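Local coordinates for DUF871 domain-containing protein (Enterococcus faecalis, PDB 2P0O) that is of unknown function but probably acts as a 6-phospho-N-acetylmuramidase, cleaving sugars that carry 6-phospho-N-acetylmuramic acid in cell-wall recycling, at residues 24-27 with 28-31; 226-229 with 230-233; 235-238 with 239-243; 363-366 with 367-371. One frame throughout, in Å; residues are numbered along the deposited sequence. Where two conformers were deposited one is given.

The four interactions are local and lie where the TIM barrel meets the C-terminal domain. Interaction 1 ends helix 17-28 and interaction 2 begins helix 228-240; they meet through apolar side chains, Met26 on Ile226 and Leu29 on Met231. Interaction 3 ends that second helix and turns into strand 242-247 of the C-terminal sheet. Interaction 4, on helix 363-370, packs Ile363 and Phe367 against interactions 2 and 3. Interaction 2 is the buried one, with a water-bridged polar network; 1 and 3 are partly buried and combine helix termination with aromatic packing. Interaction 4 lies at the surface, where its charged and amide side chains make weak or uncertain bonds.

Interaction 1: residues 24-27 with 28-31; sequences KKMK and ALGF
Met26 and Phe31 meet on both backbone and side chain. Among the backbone bonds, Met26 O accepts twice, from Phe31 N at 3.0 Å and from Leu29 N at 2.9 Å, the two donors reaching it from opposite faces of the carbonyl plane. Gly30 N adds a bond to Lys27 O at 3.0 Å, while Ala28 N to Lys24 O (N-H...O angle 172°) is the nearly straight bond of the preceding helical turn. A CA-H...O contact joins Lys27 CA to Phe31 O at 3.2 Å.

The apolar part rests on Met26, a selenomethionine. Bends at chi2 and chi3 fold its chain and put Met26 CE 3.3 Å above the centre of the Phe31 ring, a CH-pi contact. Met26 SE lies over the same ring, 4.4 Å from its centroid, a Met-aromatic contact. Met26 SE also touches Leu29 CD2 at 3.9 Å. Ile7 of strand 4-8 packs on Met26 and Phe31.

In the polar part, the amine of Lys27 leaves for Asp32, a salt bridge, and for Lys63 O. The bonds Phe31 N to Met26 O and Gly30 N to Lys27 O, with Gly30 at phi 95° as the C-prime residue, define the Schellman motif that closes helix 17-28 before barrel strand 33-38.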
loop_
_atom_site.group_PDB
_atom_site.type_symbol
_atom_site.label_atom_id
_atom_site.label_comp_id
_atom_site.label_asym_id
_atom_site.label_seq_id
_atom_site.Cartn_x
_atom_site.Cartn_y
_atom_site.Cartn_z
ATOM N N LYS A 24 4.725 -9.164 -12.973
ATOM C CA LYS A 24 6.116 -9.561 -12.790
ATOM C C LYS A 24 6.947 -8.493 -12.066
ATOM O O LYS A 24 7.713 -8.813 -11.146
ATOM C CB LYS A 24 6.759 -9.919 -14.138
ATOM C CG LYS A 24 6.176 -11.146 -14.795
ATOM C CD LYS A 24 7.066 -11.629 -15.970
ATOM C CE LYS A 24 6.295 -12.616 -16.835
ATOM N NZ LYS A 24 7.157 -13.559 -17.649
ATOM N N LYS A 25 6.788 -7.229 -12.472
ATOM C CA LYS A 25 7.488 -6.133 -11.801
ATOM C C LYS A 25 7.056 -5.984 -10.349
ATOM O O LYS A 25 7.883 -5.760 -9.480
ATOM C CB LYS A 25 7.238 -4.820 -12.513
ATOM C CG LYS A 25 8.210 -4.574 -13.624
ATOM C CD LYS A 25 7.841 -3.324 -14.397
ATOM C CE LYS A 25 8.712 -3.260 -15.644
ATOM N NZ LYS A 25 8.443 -1.968 -16.318
HETATM N N MSE A 26 5.755 -6.115 -10.088
HETATM C CA MSE A 26 5.241 -5.959 -8.728
HETATM C C MSE A 26 5.820 -7.039 -7.807
HETATM O O MSE A 26 6.248 -6.736 -6.688
HETATM C CB MSE A 26 3.714 -5.917 -8.715
HETATM C CG MSE A 26 3.160 -4.633 -9.361
HETATM SE SE MSE A 26 3.771 -2.975 -8.448
HETATM C CE MSE A 26 2.312 -2.801 -7.156
ATOM N N LYS A 27 5.872 -8.279 -8.293
ATOM C CA LYS A 27 6.553 -9.340 -7.565
ATOM C C LYS A 27 8.002 -8.969 -7.193
ATOM O O LYS A 27 8.375 -9.083 -6.025
ATOM C CB LYS A 27 6.526 -10.658 -8.332
ATOM C CG LYS A 27 7.422 -11.730 -7.718
ATOM C CD LYS A 27 6.772 -12.309 -6.485
ATOM C CE LYS A 27 7.672 -13.353 -5.860
ATOM N NZ LYS A 27 6.958 -13.982 -4.722
ATOM N N ALA A 28 8.802 -8.527 -8.167
ATOM C CA ALA A 28 10.159 -8.046 -7.879
ATOM C C ALA A 28 10.200 -6.820 -6.938
ATOM O O ALA A 28 11.225 -6.506 -6.338
ATOM C CB ALA A 28 10.943 -7.773 -9.175
ATOM N N LEU A 29 9.084 -6.127 -6.793
ATOM C CA LEU A 29 9.046 -4.990 -5.888
ATOM C C LEU A 29 8.561 -5.385 -4.493
ATOM O O LEU A 29 8.310 -4.510 -3.671
ATOM C CB LEU A 29 8.127 -3.913 -6.477
ATOM C CG LEU A 29 8.649 -2.785 -7.385
ATOM C CD1 LEU A 29 10.031 -2.969 -7.918
ATOM C CD2 LEU A 29 7.643 -2.435 -8.504
ATOM N N GLY A 30 8.398 -6.683 -4.228
ATOM C CA GLY A 30 7.938 -7.136 -2.909
ATOM C C GLY A 30 6.438 -7.392 -2.721
ATOM O O GLY A 30 5.947 -7.437 -1.587
ATOM N N PHE A 31 5.714 -7.578 -3.824
ATOM C CA PHE A 31 4.279 -7.947 -3.814
ATOM C C PHE A 31 4.121 -9.449 -4.062
ATOM O O PHE A 31 4.617 -9.933 -5.070
ATOM C CB PHE A 31 3.526 -7.133 -4.875
ATOM C CG PHE A 31 3.442 -5.656 -4.552
ATOM C CD1 PHE A 31 4.548 -4.808 -4.766
ATOM C CD2 PHE A 31 2.267 -5.117 -4.022
ATOM C CE1 PHE A 31 4.487 -3.446 -4.447
ATOM C CE2 PHE A 31 2.167 -3.748 -3.707
ATOM C CZ PHE A 31 3.279 -2.913 -3.916
#

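Interaction 2: residues 226-229 with 230-233; sequences ISER and TMAQ
Ser227 O takes Met231 N at 2.9 Å with an N-H...O angle of 176°, and the next two turn bonds, Ala232 N to Glu228 O and Gln233 N to Arg229 O, continue the first turn of helix 228-240. Ser227 is the N-cap of this helix, which follows the eighth strand of the TIM barrel.

The Ser227 side chain turns back over the opening turn: with OG between the backbone N and the carbonyl carbon (chi1 68°), Ser227 OG comes to 3.1 Å from Thr230 OG1, close enough for a hydrogen bond, though its proton has another possible acceptor. Asp181 receives bonds from both Ser227 N and Thr230 OG1, tying the helix start to a loop. On the apolar side, Ile226 crosses Met231 obliquely and presses Ile226 CD1 against Met231 CG at 3.5 Å, tighter than usual carbon contact, while Ile226 CG2 lies 4.0 Å from Thr230 CG2.

Arg229 and Gln233, one turn apart, have guanidinium and amide planes 78° apart and are bridged by a water. The main partners of Arg229 are Asp342 and Glu246, both salt bridges; Gln233 NE2 binds Leu244 O and Asp342. The bridging water accepts from Arg229 NH1 at 2.9 Å, in the guanidinium plane, and donates to Thr230 OG1 and Gln233 OE1, each at 2.7 Å.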
loop_
_atom_site.group_PDB
_atom_site.type_symbol
_atom_site.label_atom_id
_atom_site.label_comp_id
_atom_site.label_asym_id
_atom_site.label_seq_id
_atom_site.Cartn_x
_atom_site.Cartn_y
_atom_site.Cartn_z
ATOM N N ILE A 226 -0.442 0.891 -10.315
ATOM C CA ILE A 226 0.076 2.128 -9.741
ATOM C C ILE A 226 0.976 2.746 -10.797
ATOM O O ILE A 226 1.388 2.044 -11.719
ATOM C CB ILE A 226 0.862 1.876 -8.443
ATOM C CG1 ILE A 226 1.716 0.615 -8.559
ATOM C CG2 ILE A 226 -0.113 1.830 -7.228
ATOM C CD1 ILE A 226 2.729 0.457 -7.445
ATOM N N SER A 227 1.275 4.038 -10.675
ATOM C CA SER A 227 2.156 4.711 -11.632
ATOM C C SER A 227 3.608 4.242 -11.459
ATOM O O SER A 227 3.967 3.697 -10.417
ATOM C CB SER A 227 2.108 6.214 -11.417
ATOM O OG SER A 227 2.702 6.510 -10.164
ATOM N N GLU A 228 4.433 4.450 -12.487
ATOM C CA GLU A 228 5.866 4.192 -12.404
ATOM C C GLU A 228 6.536 4.875 -11.199
ATOM O O GLU A 228 7.412 4.286 -10.549
ATOM C CB GLU A 228 6.562 4.613 -13.714
ATOM C CG GLU A 228 6.091 3.832 -14.947
ATOM C CD GLU A 228 6.915 2.561 -15.210
ATOM O OE1 GLU A 228 7.873 2.285 -14.438
ATOM O OE2 GLU A 228 6.612 1.840 -16.200
ATOM N N ARG A 229 6.115 6.103 -10.904
ATOM C CA ARG A 229 6.642 6.885 -9.808
ATOM C C ARG A 229 6.416 6.181 -8.473
ATOM O O ARG A 229 7.299 6.139 -7.581
ATOM C CB ARG A 229 5.924 8.239 -9.780
ATOM C CG ARG A 229 6.532 9.244 -8.805
ATOM C CD ARG A 229 5.699 10.534 -8.756
ATOM N NE ARG A 229 6.397 11.568 -7.997
ATOM C CZ ARG A 229 6.399 11.682 -6.664
ATOM N NH1 ARG A 229 5.731 10.821 -5.892
ATOM N NH2 ARG A 229 7.085 12.659 -6.101
ATOM N N THR A 230 5.195 5.675 -8.326
ATOM C CA THR A 230 4.785 5.012 -7.110
ATOM C C THR A 230 5.477 3.655 -6.984
ATOM O O THR A 230 5.916 3.287 -5.903
ATOM C CB THR A 230 3.234 4.923 -7.058
ATOM O OG1 THR A 230 2.720 6.255 -7.091
ATOM C CG2 THR A 230 2.761 4.246 -5.791
HETATM N N MSE A 231 5.555 2.919 -8.088
HETATM C CA MSE A 231 6.367 1.682 -8.143
HETATM C C MSE A 231 7.808 1.895 -7.639
HETATM O O MSE A 231 8.353 1.075 -6.881
HETATM C CB MSE A 231 6.414 1.127 -9.571
HETATM C CG MSE A 231 5.053 0.690 -10.043
HETATM SE SE MSE A 231 4.986 0.070 -11.898
HETATM C CE MSE A 231 6.044 -1.550 -11.696
ATOM N N ALA A 232 8.398 3.006 -8.078
ATOM C CA ALA A 232 9.780 3.370 -7.736
ATOM C C ALA A 232 9.909 3.609 -6.251
ATOM O O ALA A 232 10.936 3.267 -5.668
ATOM C CB ALA A 232 10.212 4.595 -8.501
ATOM N N GLN A 233 8.865 4.198 -5.642
ATOM C CA GLN A 233 8.867 4.451 -4.206
ATOM C C GLN A 233 8.793 3.116 -3.444
ATOM O O GLN A 233 9.570 2.916 -2.503
ATOM C CB GLN A 233 7.764 5.432 -3.799
ATOM C CG GLN A 233 8.118 6.876 -4.182
ATOM C CD GLN A 233 7.051 7.886 -3.799
ATOM O OE1 GLN A 233 5.864 7.694 -4.076
ATOM N NE2 GLN A 233 7.467 8.978 -3.184
HETATM O O HOH W 1 4.159 8.359 -6.081
#

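Interaction 3: residues 235-238 with 239-243; sequences GYYH and QTNQF
Gln239 N bonds Gly235 O at 3.0 Å, an ordinary helical link, and the CB and CG of Gln239 lie beside that same carbonyl oxygen. Thr240 grips the next one twice: its N at 3.0 Å and its OG1 at 2.7 Å both donate to Tyr236 O, from opposite faces of the carbonyl plane. A chi1 of 75° turns the hydroxyl back over the helix end to make this reach. In turn Thr240 OG1 accepts from Gln242 N, an ST turn that spans the end of the helix.

Asn241 is the first residue to leave helical angles, with phi 66°, and its N still reaches Tyr237 O. Here the last helix of the TIM barrel passes into strand 242-247, the edge strand that opens the C-terminal domain. In one of its two conformers the Asn241 side chain runs alongside that of Tyr237, so a water bridge from Asn241 OD1 to Tyr237 OH is less certain. A second water sits over the centre of one face of the Tyr237 ring while donating to Tyr237 O.

Gln242 OE1 comes to 3.1 Å from Tyr236 CE1, at the ring edge and near its plane; the hydrogen bond of Gln242 OE1 is to Thr356 OG1 of the neighbouring strand. Gln242 O receives a CA-H...O contact from Tyr237 CA. Phe243 points the same way as Tyr237 and makes an offset stack with it, centroids 4.6 Å apart and planes at 27°, with Tyr237 CE1 3.5 Å above the Phe243 ring and displaced toward its rim. Phe204 and Val208 of helix 203-212 pack on Phe243 as well.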
loop_
_atom_site.group_PDB
_atom_site.type_symbol
_atom_site.label_atom_id
_atom_site.label_comp_id
_atom_site.label_asym_id
_atom_site.label_seq_id
_atom_site.Cartn_x
_atom_site.Cartn_y
_atom_site.Cartn_z
ATOM N N GLY A 235 9.724 0.249 -4.634
ATOM C CA GLY A 235 10.944 -0.449 -4.951
ATOM C C GLY A 235 12.084 0.084 -4.130
ATOM O O GLY A 235 12.873 -0.690 -3.591
ATOM N N TYR A 236 12.194 1.399 -4.045
ATOM C CA TYR A 236 13.276 2.023 -3.289
ATOM C C TYR A 236 13.208 1.621 -1.799
ATOM O O TYR A 236 14.217 1.279 -1.176
ATOM C CB TYR A 236 13.195 3.544 -3.452
ATOM C CG TYR A 236 14.530 4.251 -3.498
ATOM C CD1 TYR A 236 15.146 4.723 -2.326
ATOM C CD2 TYR A 236 15.176 4.468 -4.729
ATOM C CE1 TYR A 236 16.381 5.390 -2.388
ATOM C CE2 TYR A 236 16.394 5.138 -4.800
ATOM C CZ TYR A 236 16.992 5.590 -3.634
ATOM O OH TYR A 236 18.215 6.235 -3.745
ATOM N N TYR A 237 12.005 1.661 -1.236
ATOM C CA TYR A 237 11.788 1.275 0.142
ATOM C C TYR A 237 12.089 -0.197 0.337
ATOM O O TYR A 237 12.694 -0.605 1.324
ATOM C CB TYR A 237 10.325 1.516 0.517
ATOM C CG TYR A 237 10.036 1.353 2.007
ATOM C CD1 TYR A 237 10.774 2.071 2.942
ATOM C CD2 TYR A 237 9.032 0.479 2.477
ATOM C CE1 TYR A 237 10.539 1.944 4.308
ATOM C CE2 TYR A 237 8.783 0.340 3.872
ATOM C CZ TYR A 237 9.552 1.089 4.764
ATOM O OH TYR A 237 9.370 1.023 6.118
ATOM N N HIS A 238 11.652 -1.017 -0.606
ATOM C CA HIS A 238 11.822 -2.461 -0.452
ATOM C C HIS A 238 13.310 -2.876 -0.514
ATOM O O HIS A 238 13.765 -3.720 0.262
ATOM C CB HIS A 238 10.926 -3.162 -1.472
ATOM C CG HIS A 238 11.272 -4.588 -1.740
ATOM N ND1 HIS A 238 10.860 -5.620 -0.921
ATOM C CD2 HIS A 238 11.940 -5.162 -2.768
ATOM C CE1 HIS A 238 11.265 -6.767 -1.434
ATOM N NE2 HIS A 238 11.930 -6.516 -2.548
ATOM N N GLN A 239 14.083 -2.245 -1.386
ATOM C CA GLN A 239 15.495 -2.614 -1.532
ATOM C C GLN A 239 16.419 -1.984 -0.511
ATOM O O GLN A 239 17.448 -2.568 -0.162
ATOM C CB GLN A 239 16.011 -2.263 -2.928
ATOM C CG GLN A 239 15.397 -3.090 -4.004
ATOM C CD GLN A 239 15.979 -2.797 -5.371
ATOM O OE1 GLN A 239 17.162 -2.436 -5.516
ATOM N NE2 GLN A 239 15.149 -2.977 -6.394
ATOM N N THR A 240 16.077 -0.787 -0.055
ATOM C CA THR A 240 17.001 0.010 0.776
ATOM C C THR A 240 16.469 0.407 2.151
ATOM O O THR A 240 17.215 0.980 2.950
ATOM C CB THR A 240 17.428 1.329 0.049
ATOM O OG1 THR A 240 16.347 2.298 0.071
ATOM C CG2 THR A 240 17.877 1.039 -1.416
ATOM N N ASN A 241 15.180 0.160 2.420
ATOM C CA ASN A 241 14.559 0.631 3.663
ATOM C C ASN A 241 14.483 2.167 3.742
ATOM O O ASN A 241 14.264 2.723 4.808
ATOM C CB ASN A 241 15.295 0.074 4.904
ATOM C CG ASN A 241 14.436 0.102 6.168
ATOM O OD1 ASN A 241 13.217 0.206 6.098
ATOM N ND2 ASN A 241 15.077 0.002 7.330
ATOM N N GLN A 242 14.673 2.847 2.624
ATOM C CA GLN A 242 14.644 4.303 2.622
ATOM C C GLN A 242 13.375 4.793 1.984
ATOM O O GLN A 242 12.914 4.203 0.988
ATOM C CB GLN A 242 15.810 4.880 1.817
ATOM C CG GLN A 242 17.205 4.666 2.359
ATOM C CD GLN A 242 18.302 4.895 1.296
ATOM O OE1 GLN A 242 18.080 5.526 0.260
ATOM N NE2 GLN A 242 19.477 4.379 1.556
ATOM N N PHE A 243 12.840 5.888 2.528
ATOM C CA PHE A 243 11.713 6.597 1.982
ATOM C C PHE A 243 12.210 7.619 0.962
ATOM O O PHE A 243 13.022 8.483 1.281
ATOM C CB PHE A 243 10.919 7.339 3.088
ATOM C CG PHE A 243 10.251 6.427 4.061
ATOM C CD1 PHE A 243 9.027 5.791 3.730
ATOM C CD2 PHE A 243 10.835 6.177 5.303
ATOM C CE1 PHE A 243 8.406 4.917 4.631
ATOM C CE2 PHE A 243 10.219 5.326 6.223
ATOM C CZ PHE A 243 9.003 4.683 5.891
HETATM O O HOH W 2 11.230 1.455 7.881
HETATM O O HOH W 3 11.643 -1.771 3.842
#

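Interaction 4: residues 363-366 with 367-371; sequences IENE and FRKLN
Phe367 N to Ile363 O, Arg368 N to Glu364 O and Lys369 N to Asn365 O are successive i to i+4 bonds, with N-H...O angles falling from 164° to 139°. They define the short C-terminal helix 363-370, which packs against helix 228-240 of the TIM barrel: Ile363 and Phe367 both touch Ala232, and Ile363 N is hydrogen-bonded to Glu246.

The other side chains work along the helix surface. Arg368 bends at chi3 and folds back along the preceding turn, where its guanidinium lies with one face over Glu364 O, 4.0 Å from the plane. The Asn365 side chain, in the conformer described, crosses that of Arg368 at about a right angle, amide and guanidinium planes 23° apart; the weak bond from Arg368 NE to Asn365 OD1, at 3.5 Å, is doubtful because Asn365 has a second conformer. Glu366 and Lys369 run side by side and point the same way, but a salt bridge from Glu366 OE2 to Lys369 NZ is doubtful, since the position of OE2 is less sure. Lys369 CG rests 3.1 Å from Asn365 O. Leu370 CD2 lies 3.6 Å from Glu366 O.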
loop_
_atom_site.group_PDB
_atom_site.type_symbol
_atom_site.label_atom_id
_atom_site.label_comp_id
_atom_site.label_asym_id
_atom_site.label_seq_id
_atom_site.Cartn_x
_atom_site.Cartn_y
_atom_site.Cartn_z
ATOM N N ILE A 363 12.272 10.644 -9.542
ATOM C CA ILE A 363 12.074 9.428 -8.761
ATOM C C ILE A 363 12.254 8.163 -9.623
ATOM O O ILE A 363 12.944 7.224 -9.218
ATOM C CB ILE A 363 10.728 9.440 -8.015
ATOM C CG1 ILE A 363 10.911 10.096 -6.633
ATOM C CG2 ILE A 363 10.176 7.980 -7.815
ATOM C CD1 ILE A 363 9.665 10.054 -5.749
ATOM N N GLU A 364 11.658 8.156 -10.818
ATOM C CA GLU A 364 11.772 7.013 -11.719
ATOM C C GLU A 364 13.215 6.655 -12.104
ATOM O O GLU A 364 13.599 5.489 -12.005
ATOM C CB GLU A 364 10.894 7.195 -12.953
ATOM C CG GLU A 364 9.398 7.286 -12.621
ATOM C CD GLU A 364 8.842 8.724 -12.564
ATOM O OE1 GLU A 364 9.487 9.614 -11.925
ATOM O OE2 GLU A 364 7.752 8.941 -13.177
ATOM N N ASN A 365 14.009 7.634 -12.528
ATOM C CA ASN A 365 15.405 7.342 -12.868
ATOM C C ASN A 365 16.276 7.084 -11.650
ATOM O O ASN A 365 17.278 6.373 -11.738
ATOM C CB ASN A 365 16.058 8.410 -13.753
ATOM C CG ASN A 365 17.412 7.951 -14.317
ATOM O OD1 ASN A 365 17.582 6.791 -14.699
ATOM N ND2 ASN A 365 18.381 8.855 -14.345
ATOM N N GLU A 366 15.894 7.638 -10.517
ATOM C CA GLU A 366 16.645 7.404 -9.306
ATOM C C GLU A 366 16.503 5.919 -8.921
ATOM O O GLU A 366 17.493 5.280 -8.576
ATOM C CB GLU A 366 16.115 8.321 -8.219
ATOM C CG GLU A 366 17.154 8.964 -7.375
ATOM C CD GLU A 366 18.188 9.757 -8.159
ATOM O OE1 GLU A 366 17.872 10.820 -8.765
ATOM O OE2 GLU A 366 19.331 9.295 -8.154
ATOM N N PHE A 367 15.283 5.362 -9.031
ATOM C CA PHE A 367 15.102 3.927 -8.808
ATOM C C PHE A 367 15.780 3.064 -9.882
ATOM O O PHE A 367 16.328 2.003 -9.558
ATOM C CB PHE A 367 13.633 3.525 -8.664
ATOM C CG PHE A 367 13.452 2.041 -8.377
ATOM C CD1 PHE A 367 13.965 1.477 -7.211
ATOM C CD2 PHE A 367 12.802 1.211 -9.285
ATOM C CE1 PHE A 367 13.843 0.120 -6.958
ATOM C CE2 PHE A 367 12.669 -0.157 -9.031
ATOM C CZ PHE A 367 13.196 -0.697 -7.864
ATOM N N ARG A 368 15.745 3.513 -11.142
ATOM C CA ARG A 368 16.440 2.829 -12.237
ATOM C C ARG A 368 17.941 2.682 -11.970
ATOM O O ARG A 368 18.559 1.664 -12.316
ATOM C CB ARG A 368 16.263 3.604 -13.558
ATOM C CG ARG A 368 15.544 2.841 -14.648
ATOM C CD ARG A 368 15.642 3.565 -16.023
ATOM N NE ARG A 368 14.997 4.893 -16.031
ATOM C CZ ARG A 368 13.676 5.121 -15.984
ATOM N NH1 ARG A 368 12.804 4.114 -15.912
ATOM N NH2 ARG A 368 13.223 6.375 -15.995
ATOM N N LYS A 369 18.506 3.723 -11.359
ATOM C CA LYS A 369 19.934 3.810 -11.117
ATOM C C LYS A 369 20.365 2.702 -10.189
ATOM O O LYS A 369 21.411 2.108 -10.383
ATOM C CB LYS A 369 20.304 5.172 -10.524
ATOM C CG LYS A 369 20.355 6.304 -11.544
ATOM C CD LYS A 369 21.473 7.279 -11.207
ATOM C CE LYS A 369 21.178 8.030 -9.930
ATOM N NZ LYS A 369 22.258 7.884 -8.934
ATOM N N LEU A 370 19.542 2.423 -9.186
ATOM C CA LEU A 370 19.810 1.357 -8.240
ATOM C C LEU A 370 20.075 0.012 -8.898
ATOM O O LEU A 370 20.858 -0.784 -8.381
ATOM C CB LEU A 370 18.636 1.218 -7.269
ATOM C CG LEU A 370 18.681 1.969 -5.948
ATOM C CD1 LEU A 370 19.465 1.180 -4.892
ATOM C CD2 LEU A 370 19.306 3.349 -6.093
ATOM N N ASN A 371 19.426 -0.231 -10.040
ATOM C CA ASN A 371 19.428 -1.543 -10.708
ATOM C C ASN A 371 20.130 -1.543 -12.048
ATOM O O ASN A 371 19.962 -2.476 -12.820
ATOM C CB ASN A 371 17.987 -2.031 -10.906
ATOM C CG ASN A 371 17.157 -1.927 -9.643
ATOM O OD1 ASN A 371 17.488 -2.540 -8.621
ATOM N ND2 ASN A 371 16.063 -1.169 -9.705
#